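Local coordinates for putative epoxide hydrolase protein (Klebsiella pneumoniae subsp. pneumoniae, PDB 5BOV) that probably acts as a hydrolase of the alpha/beta-hydrolase fold, perhaps opening epoxides or cleaving monoacylglycerol-like esters, its true substrate being unsettled, at residues Gln12-Gly17 with Val93-Ala98; Gly17-Gly22 with Gly70-Leu75; Ser155-Phe160 with Lys180-Gln185. All coordinates share one frame; numbering follows the deposited sequence.

Contact 1: Gln12-Gly17 with Val93-Ala98; sequences QQIRAG and VHLMDA
Ile14 and Ala16 of the edge strand 12-16 rest on Leu95, Ala98 and the backbone of helix 85-98, one of the helices that cover the central sheet of this alpha/beta-hydrolase fold. The two short segments approach to 7.7 Å between axes, and their chain directions make an angle of 112°. The tight part is apolar. Ile14 spreads its branches over two partners: CG2 meets Leu95 CD1 at 3.6 Å, while CG1, set anti to the backbone N (chi1 -162°), carries CD1 to within 3.8 Å of Ala98 CB. A beta-branched residue suits this place because its two arms diverge already at CB. Small residues let the backbones close in. Ala16 CB lies 3.9 Å from His94 C, and Ala98 CB sits 3.6 Å from Arg15 O. Leu95, buried, also touches Ile21 of the neighbouring strand and Ile62 and Pro64 of strand 59-74. No hydrogen bond joins the two segments.

The solvent side is looser. Arg15 points its CB away from the helix and gives it mainly its carbonyl, and Asp97, on the same helix as His94, is salt-bridged to Arg126. At the strand's end the exposed His94 leans against Gly17, whose positive phi (66°) and lack of a side chain suit both the turn and the close approach. Gly17 CA stands over one face of the imidazole as a CH-pi contact, 3.9 Å from the centroid, and is nearest to CD2.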
loop_
_atom_site.group_PDB
_atom_site.type_symbol
_atom_site.label_atom_id
_atom_site.label_comp_id
_atom_site.label_asym_id
_atom_site.label_seq_id
_atom_site.Cartn_x
_atom_site.Cartn_y
_atom_site.Cartn_z
ATOM N N GLN A 12 -2.638 7.983 -16.542
ATOM C CA GLN A 12 -1.562 8.917 -16.906
ATOM C C GLN A 12 -0.225 8.258 -16.598
ATOM O O GLN A 12 -0.159 7.308 -15.827
ATOM C CB GLN A 12 -1.624 10.189 -16.063
ATOM C CG GLN A 12 -2.985 10.875 -15.900
ATOM C CD GLN A 12 -3.487 11.356 -17.180
ATOM O OE1 GLN A 12 -2.745 11.937 -17.980
ATOM N NE2 GLN A 12 -4.787 11.125 -17.436
ATOM N N GLN A 13 0.827 8.792 -17.202
ATOM C CA GLN A 13 2.190 8.246 -17.057
ATOM C C GLN A 13 3.147 9.377 -16.807
ATOM O O GLN A 13 3.051 10.446 -17.448
ATOM C CB GLN A 13 2.616 7.487 -18.308
ATOM C CG GLN A 13 1.759 6.325 -18.700
ATOM C CD GLN A 13 1.762 5.079 -17.789
ATOM O OE1 GLN A 13 0.748 4.400 -17.673
ATOM N NE2 GLN A 13 2.855 4.800 -17.142
ATOM N N ILE A 14 4.073 9.193 -15.881
ATOM C CA ILE A 14 5.076 10.237 -15.608
ATOM C C ILE A 14 6.393 9.634 -15.171
ATOM O O ILE A 14 6.430 8.688 -14.400
ATOM C CB ILE A 14 4.523 11.294 -14.582
ATOM C CG1 ILE A 14 5.350 12.593 -14.614
ATOM C CG2 ILE A 14 4.495 10.766 -13.152
ATOM C CD1 ILE A 14 4.696 13.794 -13.952
ATOM N N ARG A 15 7.502 10.223 -15.633
ATOM C CA ARG A 15 8.813 9.830 -15.156
ATOM C C ARG A 15 9.012 10.285 -13.720
ATOM O O ARG A 15 8.792 11.463 -13.393
ATOM C CB ARG A 15 9.886 10.420 -16.074
ATOM C CG ARG A 15 11.342 10.003 -15.756
ATOM C CD ARG A 15 12.330 10.827 -16.619
ATOM N NE ARG A 15 12.043 10.493 -18.017
ATOM C CZ ARG A 15 12.613 9.514 -18.726
ATOM N NH1 ARG A 15 13.629 8.828 -18.218
ATOM N NH2 ARG A 15 12.173 9.258 -19.962
ATOM N N ALA A 16 9.382 9.379 -12.840
ATOM C CA ALA A 16 9.591 9.711 -11.476
ATOM C C ALA A 16 10.655 8.766 -10.918
ATOM O O ALA A 16 10.418 7.578 -10.683
ATOM C CB ALA A 16 8.285 9.563 -10.682
ATOM N N GLY A 17 11.846 9.318 -10.660
ATOM C CA GLY A 17 12.914 8.530 -10.055
ATOM C C GLY A 17 13.356 7.449 -11.021
ATOM O O GLY A 17 13.689 7.723 -12.177
ATOM N N VAL A 93 7.564 9.892 -3.111
ATOM C CA VAL A 93 8.129 11.220 -2.973
ATOM C C VAL A 93 8.571 11.730 -4.384
ATOM O O VAL A 93 8.312 12.885 -4.714
ATOM C CB VAL A 93 9.304 11.309 -1.991
ATOM C CG1 VAL A 93 9.949 12.699 -1.998
ATOM C CG2 VAL A 93 8.803 10.985 -0.624
ATOM N N HIS A 94 9.215 10.870 -5.183
ATOM C CA HIS A 94 9.562 11.266 -6.549
ATOM C C HIS A 94 8.316 11.585 -7.374
ATOM O O HIS A 94 8.321 12.545 -8.196
ATOM C CB HIS A 94 10.329 10.141 -7.247
ATOM C CG HIS A 94 11.722 9.985 -6.751
ATOM N ND1 HIS A 94 12.645 11.017 -6.717
ATOM C CD2 HIS A 94 12.382 8.872 -6.370
ATOM C CE1 HIS A 94 13.793 10.540 -6.242
ATOM N NE2 HIS A 94 13.658 9.250 -6.022
ATOM N N LEU A 95 7.227 10.841 -7.162
ATOM C CA LEU A 95 5.952 11.164 -7.878
ATOM C C LEU A 95 5.439 12.517 -7.449
ATOM O O LEU A 95 4.989 13.326 -8.301
ATOM C CB LEU A 95 4.891 10.079 -7.560
ATOM C CG LEU A 95 3.527 10.252 -8.145
ATOM C CD1 LEU A 95 3.565 10.234 -9.669
ATOM C CD2 LEU A 95 2.571 9.179 -7.607
HETATM N N MSE A 96 5.464 12.798 -6.146
HETATM C CA MSE A 96 4.983 14.095 -5.614
HETATM C C MSE A 96 5.798 15.203 -6.226
HETATM O O MSE A 96 5.250 16.221 -6.729
HETATM C CB MSE A 96 5.041 14.110 -4.081
HETATM C CG MSE A 96 3.882 13.274 -3.492
HETATM SE SE MSE A 96 4.136 13.222 -1.542
HETATM C CE MSE A 96 3.408 14.963 -1.298
ATOM N N ASP A 97 7.121 15.044 -6.193
ATOM C CA ASP A 97 7.970 16.016 -6.829
ATOM C C ASP A 97 7.665 16.229 -8.331
ATOM O O ASP A 97 7.590 17.403 -8.812
ATOM C CB ASP A 97 9.456 15.697 -6.690
ATOM C CG ASP A 97 9.952 15.726 -5.249
ATOM O OD1 ASP A 97 9.325 16.380 -4.377
ATOM O OD2 ASP A 97 11.057 15.145 -5.026
ATOM N N ALA A 98 7.490 15.142 -9.071
ATOM C CA ALA A 98 7.256 15.228 -10.487
ATOM C C ALA A 98 5.930 15.942 -10.812
ATOM O O ALA A 98 5.761 16.602 -11.855
ATOM C CB ALA A 98 7.290 13.846 -11.139
#

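Contact 2: Gly17-Gly22 with Gly70-Leu75; sequences GDLNIG and GTTRFL
Asn20 and Arg73 face each other as an antiparallel hydrogen-bonded pair: Asn20 N reaches Arg73 O at 2.8 Å, and Arg73 N returns to Asn20 O. Both side chains lie on the same side of the sheet, where Asn20 CB is over the centre of the guanidinium plane and the amide stands almost perpendicular to that plane. The short approach of Asn20 ND2 to the guanidinium brings donors together and is doubtful, since both residues adopt more than one conformation. One step along, Leu19 and Phe74 form a non-hydrogen-bonded pair. Leu19 CD2 sits over the middle of the Phe74 ring, 3.8 Å from its centroid, a CH-pi contact with the methyl set over the ring face. Beyond them Leu75 N gives a nearly straight bond (178°) to Asp18 O, and Leu75 CD1 packs 3.3 Å from Gly17 O.

These bonds join strand 19-26 to the end of strand 59-74, in the antiparallel margin of an otherwise largely parallel alpha/beta-hydrolase sheet. At its other end the pairing passes to a side chain: Thr72 OG1, anti to its own carbonyl carbon (chi1 -74°), accepts Gly22 N at 2.9 Å. A threonine suits the spot, its hydroxyl standing in for a backbone carbonyl while CG2 touches Leu19 CD1.

Further out, Thr72 OG1 also bonds to Tyr65 O, and Asn206 ND2 holds both Gly70 O and Thr72 O. Gln13 bridges the strands, its NE2 bonded to Asn20 OD1 and its OE1 to Thr71 OG1, and Lys229 pairs with Asp18.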
loop_
_atom_site.group_PDB
_atom_site.type_symbol
_atom_site.label_atom_id
_atom_site.label_comp_id
_atom_site.label_asym_id
_atom_site.label_seq_id
_atom_site.Cartn_x
_atom_site.Cartn_y
_atom_site.Cartn_z
ATOM N N GLY A 17 11.846 9.318 -10.660
ATOM C CA GLY A 17 12.914 8.530 -10.055
ATOM C C GLY A 17 13.356 7.449 -11.021
ATOM O O GLY A 17 13.689 7.723 -12.177
ATOM N N ASP A 18 13.337 6.226 -10.547
ATOM C CA ASP A 18 13.691 5.080 -11.383
ATOM C C ASP A 18 12.543 4.505 -12.191
ATOM O O ASP A 18 12.743 3.511 -12.941
ATOM C CB ASP A 18 14.263 3.979 -10.478
ATOM C CG ASP A 18 15.620 4.332 -9.891
ATOM O OD1 ASP A 18 16.341 5.174 -10.429
ATOM O OD2 ASP A 18 16.031 3.610 -8.921
ATOM N N LEU A 19 11.346 5.106 -12.070
ATOM C CA LEU A 19 10.153 4.573 -12.715
ATOM C C LEU A 19 9.512 5.496 -13.719
ATOM O O LEU A 19 9.707 6.704 -13.674
ATOM C CB LEU A 19 9.135 4.345 -11.582
ATOM C CG LEU A 19 9.561 3.440 -10.445
ATOM C CD1 LEU A 19 8.438 3.369 -9.407
ATOM C CD2 LEU A 19 9.881 2.012 -10.933
ATOM N N ASN A 20 8.716 4.892 -14.570
ATOM C CA ASN A 20 7.623 5.609 -15.233
ATOM C C ASN A 20 6.347 5.101 -14.523
ATOM O O ASN A 20 6.017 3.939 -14.641
ATOM C CB ASN A 20 7.650 5.319 -16.731
ATOM C CG ASN A 20 6.347 5.610 -17.461
ATOM O OD1 ASN A 20 5.425 6.268 -17.004
ATOM N ND2 ASN A 20 6.232 4.955 -18.617
ATOM N N ILE A 21 5.737 5.984 -13.753
ATOM C CA ILE A 21 4.658 5.622 -12.912
ATOM C C ILE A 21 3.369 5.810 -13.659
ATOM O O ILE A 21 3.112 6.899 -14.222
ATOM C CB ILE A 21 4.666 6.461 -11.603
ATOM C CG1 ILE A 21 5.851 6.026 -10.751
ATOM C CG2 ILE A 21 3.364 6.213 -10.794
ATOM C CD1 ILE A 21 6.065 6.828 -9.464
ATOM N N GLY A 22 2.513 4.769 -13.623
ATOM C CA GLY A 22 1.134 4.850 -14.078
ATOM C C GLY A 22 0.174 5.251 -12.958
ATOM O O GLY A 22 0.254 4.716 -11.876
ATOM N N GLY A 70 0.556 -3.041 -12.874
ATOM C CA GLY A 70 -0.133 -2.219 -13.866
ATOM C C GLY A 70 0.852 -1.634 -14.886
ATOM O O GLY A 70 1.745 -2.292 -15.389
ATOM N N THR A 71 0.661 -0.362 -15.175
ATOM C CA THR A 71 1.506 0.310 -16.149
ATOM C C THR A 71 2.689 1.068 -15.513
ATOM O O THR A 71 3.362 1.884 -16.200
ATOM C CB THR A 71 0.644 1.296 -16.974
ATOM O OG1 THR A 71 0.104 2.297 -16.110
ATOM C CG2 THR A 71 -0.407 0.591 -17.746
ATOM N N THR A 72 2.981 0.840 -14.230
ATOM C CA THR A 72 4.177 1.343 -13.677
ATOM C C THR A 72 5.351 0.470 -14.159
ATOM O O THR A 72 5.283 -0.742 -14.015
ATOM C CB THR A 72 4.125 1.420 -12.166
ATOM O OG1 THR A 72 3.272 2.552 -11.849
ATOM C CG2 THR A 72 5.528 1.656 -11.554
ATOM N N ARG A 73 6.433 1.087 -14.639
ATOM C CA ARG A 73 7.553 0.297 -15.199
ATOM C C ARG A 73 8.872 0.910 -14.755
ATOM O O ARG A 73 8.928 2.098 -14.399
ATOM C CB ARG A 73 7.465 0.200 -16.759
ATOM C CG ARG A 73 7.542 1.512 -17.468
ATOM C CD ARG A 73 7.436 1.345 -18.990
ATOM N NE ARG A 73 7.685 2.597 -19.740
ATOM C CZ ARG A 73 8.803 3.340 -19.747
ATOM N NH1 ARG A 73 9.903 3.006 -19.079
ATOM N NH2 ARG A 73 8.821 4.452 -20.476
ATOM N N PHE A 74 9.894 0.094 -14.714
ATOM C CA PHE A 74 11.255 0.613 -14.494
ATOM C C PHE A 74 11.741 1.255 -15.808
ATOM O O PHE A 74 11.619 0.682 -16.878
ATOM C CB PHE A 74 12.190 -0.505 -14.055
ATOM C CG PHE A 74 11.966 -0.920 -12.628
ATOM C CD1 PHE A 74 10.990 -1.841 -12.292
ATOM C CD2 PHE A 74 12.720 -0.361 -11.601
ATOM C CE1 PHE A 74 10.790 -2.208 -10.979
ATOM C CE2 PHE A 74 12.498 -0.726 -10.254
ATOM C CZ PHE A 74 11.509 -1.595 -9.943
ATOM N N LEU A 75 12.428 2.378 -15.670
ATOM C CA LEU A 75 13.007 3.071 -16.823
ATOM C C LEU A 75 14.143 2.291 -17.445
ATOM O O LEU A 75 14.352 2.364 -18.674
ATOM C CB LEU A 75 13.477 4.450 -16.392
ATOM C CG LEU A 75 12.370 5.358 -15.875
ATOM C CD1 LEU A 75 12.961 6.537 -15.156
ATOM C CD2 LEU A 75 11.436 5.820 -16.991
#

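Contact 3: Ser155-Phe160 with Lys180-Gln185; sequences SWWYQF and KFIWHQ
Tyr158 and Ile182 mark the nearest approach of the two backbones, their CA atoms 8.7 Å apart, a spacing that only side chains bridge. Ile182 CD1 fills part of it, touching Tyr158 CD1 at 3.7 Å; the apolar CD1 end of the isoleucine suits a buried spot against the tyrosine ring, and the two side chains cross at about a right angle. Toward the more exposed side, Trp157 NE1 donates to Gln185 OE1 at 2.9 Å in an almost straight bond (174°). The oxygen lies in the indole plane and accepts the N-H through a lone pair in its carbonyl plane, at a C=O...donor angle of 116°, with the amide turned 78° from the ring. Glutamine suits this task, since its chain, extended beyond CG, spans the gap. Trp157 CZ2 meets the edge of the Phe181 ring, 3.9 Å from CE2.

The helices concerned, 157-162 and 175-186, belong to the helical region between strands 127-133 and 247-252, where epoxide hydrolases of this fold carry their cap. The Phe178 ring, also of helix 175-186, meets that of Trp157, Trp40 meets Tyr158, and Trp183 touches helix 194-201 and bonds to Pro41 O.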
loop_
_atom_site.group_PDB
_atom_site.type_symbol
_atom_site.label_atom_id
_atom_site.label_comp_id
_atom_site.label_asym_id
_atom_site.label_seq_id
_atom_site.Cartn_x
_atom_site.Cartn_y
_atom_site.Cartn_z
ATOM N N SER A 155 -0.954 -17.890 9.223
ATOM C CA SER A 155 -1.574 -16.705 8.589
ATOM C C SER A 155 -0.607 -15.928 7.674
ATOM O O SER A 155 -1.063 -15.240 6.766
ATOM C CB SER A 155 -2.155 -15.769 9.679
ATOM O OG SER A 155 -1.149 -14.869 10.270
ATOM N N TRP A 156 0.670 -15.999 7.888
ATOM C CA TRP A 156 1.711 -15.399 7.008
ATOM C C TRP A 156 2.371 -16.439 6.011
ATOM O O TRP A 156 3.441 -16.173 5.464
ATOM C CB TRP A 156 2.853 -14.835 7.834
ATOM C CG TRP A 156 2.635 -13.550 8.439
ATOM C CD1 TRP A 156 2.445 -13.276 9.801
ATOM C CD2 TRP A 156 2.788 -12.316 7.794
ATOM N NE1 TRP A 156 2.393 -11.907 9.983
ATOM C CE2 TRP A 156 2.538 -11.302 8.756
ATOM C CE3 TRP A 156 3.010 -11.955 6.447
ATOM C CZ2 TRP A 156 2.573 -9.943 8.426
ATOM C CZ3 TRP A 156 3.043 -10.599 6.109
ATOM C CH2 TRP A 156 2.834 -9.612 7.106
ATOM N N TRP A 157 1.705 -17.537 5.776
ATOM C CA TRP A 157 2.305 -18.727 5.093
ATOM C C TRP A 157 3.034 -18.352 3.785
ATOM O O TRP A 157 4.090 -18.868 3.481
ATOM C CB TRP A 157 1.288 -19.814 4.839
ATOM C CG TRP A 157 0.295 -19.539 3.819
ATOM C CD1 TRP A 157 -0.804 -18.757 3.951
ATOM C CD2 TRP A 157 0.322 -20.004 2.455
ATOM N NE1 TRP A 157 -1.464 -18.715 2.751
ATOM C CE2 TRP A 157 -0.775 -19.431 1.809
ATOM C CE3 TRP A 157 1.201 -20.816 1.717
ATOM C CZ2 TRP A 157 -1.086 -19.713 0.465
ATOM C CZ3 TRP A 157 0.913 -21.066 0.381
ATOM C CH2 TRP A 157 -0.224 -20.498 -0.223
ATOM N N TYR A 158 2.388 -17.465 3.025
ATOM C CA TYR A 158 2.860 -17.133 1.718
ATOM C C TYR A 158 4.223 -16.466 1.720
ATOM O O TYR A 158 4.966 -16.625 0.781
ATOM C CB TYR A 158 1.830 -16.255 0.951
ATOM C CG TYR A 158 1.395 -15.038 1.740
ATOM C CD1 TYR A 158 0.284 -15.115 2.623
ATOM C CD2 TYR A 158 2.090 -13.858 1.639
ATOM C CE1 TYR A 158 -0.093 -14.005 3.382
ATOM C CE2 TYR A 158 1.737 -12.779 2.385
ATOM C CZ TYR A 158 0.640 -12.876 3.262
ATOM O OH TYR A 158 0.294 -11.741 3.965
ATOM N N GLN A 159 4.588 -15.745 2.779
ATOM C CA GLN A 159 5.854 -15.071 2.757
ATOM C C GLN A 159 6.960 -16.101 2.824
ATOM O O GLN A 159 8.024 -15.957 2.221
ATOM C CB GLN A 159 5.979 -14.033 3.874
ATOM C CG GLN A 159 6.272 -14.493 5.280
ATOM C CD GLN A 159 6.401 -13.302 6.262
ATOM O OE1 GLN A 159 6.519 -12.134 5.847
ATOM N NE2 GLN A 159 6.335 -13.581 7.503
ATOM N N PHE A 160 6.709 -17.156 3.565
ATOM C CA PHE A 160 7.686 -18.298 3.646
ATOM C C PHE A 160 7.719 -19.114 2.355
ATOM O O PHE A 160 8.845 -19.463 1.875
ATOM C CB PHE A 160 7.453 -19.199 4.829
ATOM C CG PHE A 160 7.266 -18.430 6.113
ATOM C CD1 PHE A 160 8.346 -17.802 6.713
ATOM C CD2 PHE A 160 6.028 -18.369 6.713
ATOM C CE1 PHE A 160 8.182 -17.035 7.859
ATOM C CE2 PHE A 160 5.853 -17.592 7.845
ATOM C CZ PHE A 160 6.930 -16.946 8.425
ATOM N N LYS A 180 -5.889 -14.752 -6.215
ATOM C CA LYS A 180 -7.301 -14.853 -5.880
ATOM C C LYS A 180 -7.520 -15.627 -4.564
ATOM O O LYS A 180 -8.348 -15.279 -3.764
ATOM C CB LYS A 180 -8.109 -15.537 -7.027
ATOM C CG LYS A 180 -9.622 -15.390 -6.876
ATOM C CD LYS A 180 -10.285 -16.012 -8.126
ATOM C CE LYS A 180 -11.741 -15.607 -8.225
ATOM N NZ LYS A 180 -12.387 -16.119 -9.464
ATOM N N PHE A 181 -6.741 -16.710 -4.375
ATOM C CA PHE A 181 -6.789 -17.432 -3.137
ATOM C C PHE A 181 -6.421 -16.544 -1.931
ATOM O O PHE A 181 -7.105 -16.554 -0.906
ATOM C CB PHE A 181 -5.850 -18.644 -3.289
ATOM C CG PHE A 181 -5.868 -19.593 -2.131
ATOM C CD1 PHE A 181 -6.852 -20.547 -2.008
ATOM C CD2 PHE A 181 -4.909 -19.532 -1.193
ATOM C CE1 PHE A 181 -6.861 -21.457 -0.938
ATOM C CE2 PHE A 181 -4.892 -20.390 -0.143
ATOM C CZ PHE A 181 -5.890 -21.321 0.026
ATOM N N ILE A 182 -5.385 -15.729 -2.121
ATOM C CA ILE A 182 -5.011 -14.809 -1.110
ATOM C C ILE A 182 -6.177 -13.805 -0.807
ATOM O O ILE A 182 -6.422 -13.450 0.342
ATOM C CB ILE A 182 -3.727 -14.068 -1.475
ATOM C CG1 ILE A 182 -2.507 -15.046 -1.456
ATOM C CG2 ILE A 182 -3.490 -12.890 -0.555
ATOM C CD1 ILE A 182 -2.178 -15.651 -0.091
ATOM N N TRP A 183 -6.842 -13.272 -1.842
ATOM C CA TRP A 183 -7.923 -12.365 -1.583
ATOM C C TRP A 183 -8.991 -12.985 -0.681
ATOM O O TRP A 183 -9.488 -12.369 0.241
ATOM C CB TRP A 183 -8.597 -11.894 -2.903
ATOM C CG TRP A 183 -7.997 -10.819 -3.703
ATOM C CD1 TRP A 183 -6.699 -10.589 -3.908
ATOM C CD2 TRP A 183 -8.704 -9.872 -4.526
ATOM N NE1 TRP A 183 -6.533 -9.533 -4.753
ATOM C CE2 TRP A 183 -7.754 -9.094 -5.165
ATOM C CE3 TRP A 183 -10.044 -9.621 -4.757
ATOM C CZ2 TRP A 183 -8.090 -8.075 -6.049
ATOM C CZ3 TRP A 183 -10.395 -8.567 -5.601
ATOM C CH2 TRP A 183 -9.450 -7.838 -6.234
ATOM N N HIS A 184 -9.323 -14.231 -0.971
ATOM C CA HIS A 184 -10.372 -14.948 -0.188
ATOM C C HIS A 184 -9.874 -15.215 1.224
ATOM O O HIS A 184 -10.642 -15.070 2.141
ATOM C CB HIS A 184 -10.708 -16.308 -0.835
ATOM C CG HIS A 184 -11.602 -16.233 -2.025
ATOM N ND1 HIS A 184 -12.830 -15.594 -2.006
ATOM C CD2 HIS A 184 -11.470 -16.749 -3.272
ATOM C CE1 HIS A 184 -13.398 -15.697 -3.184
ATOM N NE2 HIS A 184 -12.618 -16.431 -3.965
ATOM N N GLN A 185 -8.596 -15.531 1.404
ATOM C CA GLN A 185 -8.092 -15.720 2.775
ATOM C C GLN A 185 -8.146 -14.423 3.572
ATOM O O GLN A 185 -8.367 -14.411 4.791
ATOM C CB GLN A 185 -6.655 -16.188 2.755
ATOM C CG GLN A 185 -6.449 -17.654 2.340
ATOM C CD GLN A 185 -5.015 -18.100 2.753
ATOM O OE1 GLN A 185 -4.017 -17.435 2.410
ATOM N NE2 GLN A 185 -4.941 -19.149 3.531
#

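In the fold
Contacts 1 and 2 lie together on one side of the chain's centre, their own centres 9 Å apart. They share Gly17, where strand 12-16 turns into 19-26, and contact 2 is nested inside the loop of chain that contact 1 closes. The backbone bond from Ile21 N to Ile14 O (2.9 Å) joins them directly. Contact 3 stands apart among the helices, its centre 31 Å from that of contact 1 and 26 Å from that of contact 2; its nearest atoms are about 12 Å from contact 2. Contact 3 is the one whose Tyr158 lies near, without touching, a possible nucleophile elbow at Gly108, Asp110 and Gly112.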